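Local coordinates for protein lectin (Pleurotus ostreatus, PDB 6T0Q) that binds N-acetylgalactosamine and probably related galactose sugars through calcium-holding carbohydrate-binding modules, at residues W202-V207 against G329-K334. Numbering follows the deposited sequence.
Sequences WTSDNV and GWESAK
The flat carboxylate of Glu331 meets Ser204 in two ways. Ser204 OG comes to OE1 on its syn side at 2.6 Å. Ser204 N approaches OE2 from above the carboxylate plane, 41° out of it, in a nearly straight N-H...O bond (172°). Thr203 CB and CG2 pack against OE2 as well, each 3.5 Å away. A small serine suits this place because its hydroxyl, held between the backbone N and the carbonyl carbon (chi1 57°), faces the same acid as its own amide; glutamate, extended beyond CG, is long enough to span the gap. At the strand end, Trp202 and Lys334 exchange two backbone hydrogen bonds, an antiparallel hydrogen-bonded pair joining edge strand 199-202 to strand 331-338; the Trp202 side chain touches calcium ligand Asn281. Lysine suits its place as a long chain with a terminal donor: fully extended, it runs past Ser204 CA and delivers NZ to Asn206 O at 2.7 Å. The type I turn from Thr203 to Asn206 is braced by the threonine hydroxyl on Asp205 OD1, whose other oxygen pairs with Arg216. The carboxylate thus takes an N-H and an O-H of one residue, the ammonium a carbonyl and a water, so both charges engage polar groups of the turn, not each other.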
loop_
_atom_site.group_PDB
_atom_site.type_symbol
_atom_site.label_atom_id
_atom_site.label_comp_id
_atom_site.label_asym_id
_atom_site.label_seq_id
_atom_site.Cartn_x
_atom_site.Cartn_y
_atom_site.Cartn_z
ATOM N N TRP A 202 -23.665 -2.657 9.469
ATOM C CA TRP A 202 -23.846 -4.102 9.553
ATOM C C TRP A 202 -23.824 -4.648 8.131
ATOM O O TRP A 202 -23.626 -3.901 7.167
ATOM C CB TRP A 202 -25.148 -4.463 10.282
ATOM C CG TRP A 202 -25.140 -5.838 10.910
ATOM C CD1 TRP A 202 -25.843 -6.945 10.490
ATOM C CD2 TRP A 202 -24.400 -6.251 12.071
ATOM N NE1 TRP A 202 -25.589 -8.007 11.327
ATOM C CE2 TRP A 202 -24.703 -7.611 12.299
ATOM C CE3 TRP A 202 -23.516 -5.597 12.945
ATOM C CZ2 TRP A 202 -24.150 -8.331 13.360
ATOM C CZ3 TRP A 202 -22.967 -6.311 13.995
ATOM C CH2 TRP A 202 -23.292 -7.665 14.198
ATOM N N THR A 203 -24.002 -5.961 8.003
ATOM C CA THR A 203 -24.261 -6.515 6.682
ATOM C C THR A 203 -25.687 -6.172 6.258
ATOM O O THR A 203 -26.521 -5.742 7.065
ATOM C CB THR A 203 -24.037 -8.028 6.664
ATOM O OG1 THR A 203 -24.479 -8.592 7.905
ATOM C CG2 THR A 203 -22.563 -8.348 6.461
ATOM N N SER A 204 -25.972 -6.372 4.973
ATOM C CA SER A 204 -27.225 -5.893 4.405
ATOM C C SER A 204 -28.426 -6.773 4.748
ATOM O O SER A 204 -29.538 -6.451 4.319
ATOM C CB SER A 204 -27.086 -5.746 2.884
ATOM O OG SER A 204 -26.710 -6.974 2.293
ATOM N N ASP A 205 -28.245 -7.856 5.515
ATOM C CA ASP A 205 -29.379 -8.581 6.084
ATOM C C ASP A 205 -29.973 -7.875 7.298
ATOM O O ASP A 205 -30.942 -8.371 7.877
ATOM C CB ASP A 205 -28.976 -10.015 6.463
ATOM C CG ASP A 205 -27.780 -10.066 7.412
ATOM O OD1 ASP A 205 -27.183 -9.005 7.707
ATOM O OD2 ASP A 205 -27.432 -11.176 7.868
ATOM N N ASN A 206 -29.405 -6.744 7.710
ATOM C CA ASN A 206 -29.965 -5.927 8.785
ATOM C C ASN A 206 -31.046 -5.048 8.163
ATOM O O ASN A 206 -30.746 -4.049 7.504
ATOM C CB ASN A 206 -28.861 -5.096 9.441
ATOM C CG ASN A 206 -29.295 -4.433 10.737
ATOM O OD1 ASN A 206 -30.429 -3.992 10.868
ATOM N ND2 ASN A 206 -28.373 -4.344 11.704
ATOM N N VAL A 207 -32.313 -5.430 8.349
ATOM C CA VAL A 207 -33.442 -4.727 7.749
ATOM C C VAL A 207 -34.558 -4.603 8.777
ATOM O O VAL A 207 -34.713 -5.451 9.662
ATOM C CB VAL A 207 -33.971 -5.433 6.479
ATOM C CG1 VAL A 207 -32.959 -5.348 5.351
ATOM C CG2 VAL A 207 -34.322 -6.884 6.778
ATOM N N GLY A 329 -16.456 -11.072 -3.311
ATOM C CA GLY A 329 -17.622 -11.544 -2.599
ATOM C C GLY A 329 -17.958 -10.794 -1.325
ATOM O O GLY A 329 -19.023 -11.042 -0.748
ATOM N N TRP A 330 -17.089 -9.904 -0.851
ATOM C CA TRP A 330 -17.453 -9.008 0.240
ATOM C C TRP A 330 -18.269 -7.842 -0.307
ATOM O O TRP A 330 -17.973 -7.312 -1.380
ATOM C CB TRP A 330 -16.203 -8.479 0.954
ATOM C CG TRP A 330 -15.403 -9.514 1.716
ATOM C CD1 TRP A 330 -14.781 -10.627 1.200
ATOM C CD2 TRP A 330 -15.104 -9.506 3.123
ATOM N NE1 TRP A 330 -14.137 -11.316 2.206
ATOM C CE2 TRP A 330 -14.315 -10.647 3.391
ATOM C CE3 TRP A 330 -15.436 -8.647 4.182
ATOM C CZ2 TRP A 330 -13.854 -10.954 4.671
ATOM C CZ3 TRP A 330 -14.979 -8.955 5.455
ATOM C CH2 TRP A 330 -14.195 -10.101 5.687
ATOM N N GLU A 331 -19.295 -7.437 0.433
ATOM C CA GLU A 331 -20.155 -6.335 0.029
ATOM C C GLU A 331 -19.758 -5.048 0.746
ATOM O O GLU A 331 -19.057 -5.061 1.760
ATOM C CB GLU A 331 -21.627 -6.659 0.329
ATOM C CG GLU A 331 -21.905 -6.895 1.826
ATOM C CD GLU A 331 -23.376 -7.142 2.154
ATOM O OE1 GLU A 331 -24.250 -6.747 1.353
ATOM O OE2 GLU A 331 -23.659 -7.728 3.222
ATOM N N SER A 332 -20.222 -3.924 0.205
ATOM C CA SER A 332 -20.188 -2.673 0.946
ATOM C C SER A 332 -21.010 -2.807 2.222
ATOM O O SER A 332 -22.141 -3.299 2.190
ATOM C CB SER A 332 -20.745 -1.536 0.089
ATOM O OG SER A 332 -19.869 -1.241 -0.974
ATOM N N ALA A 333 -20.441 -2.380 3.347
ATOM C CA ALA A 333 -21.200 -2.375 4.593
ATOM C C ALA A 333 -22.423 -1.474 4.459
ATOM O O ALA A 333 -22.402 -0.463 3.751
ATOM C CB ALA A 333 -20.322 -1.897 5.759
ATOM N N LYS A 334 -23.495 -1.846 5.152
ATOM C CA LYS A 334 -24.731 -1.071 5.158
ATOM C C LYS A 334 -24.739 -0.130 6.355
ATOM O O LYS A 334 -24.494 -0.555 7.489
ATOM C CB LYS A 334 -25.951 -1.990 5.222
ATOM C CG LYS A 334 -27.292 -1.251 5.281
ATOM C CD LYS A 334 -28.456 -2.226 5.330
ATOM C CE LYS A 334 -29.793 -1.481 5.449
ATOM N NZ LYS A 334 -30.952 -2.416 5.405
HETATM O O HOH W 1 -30.572 -4.321 3.128
#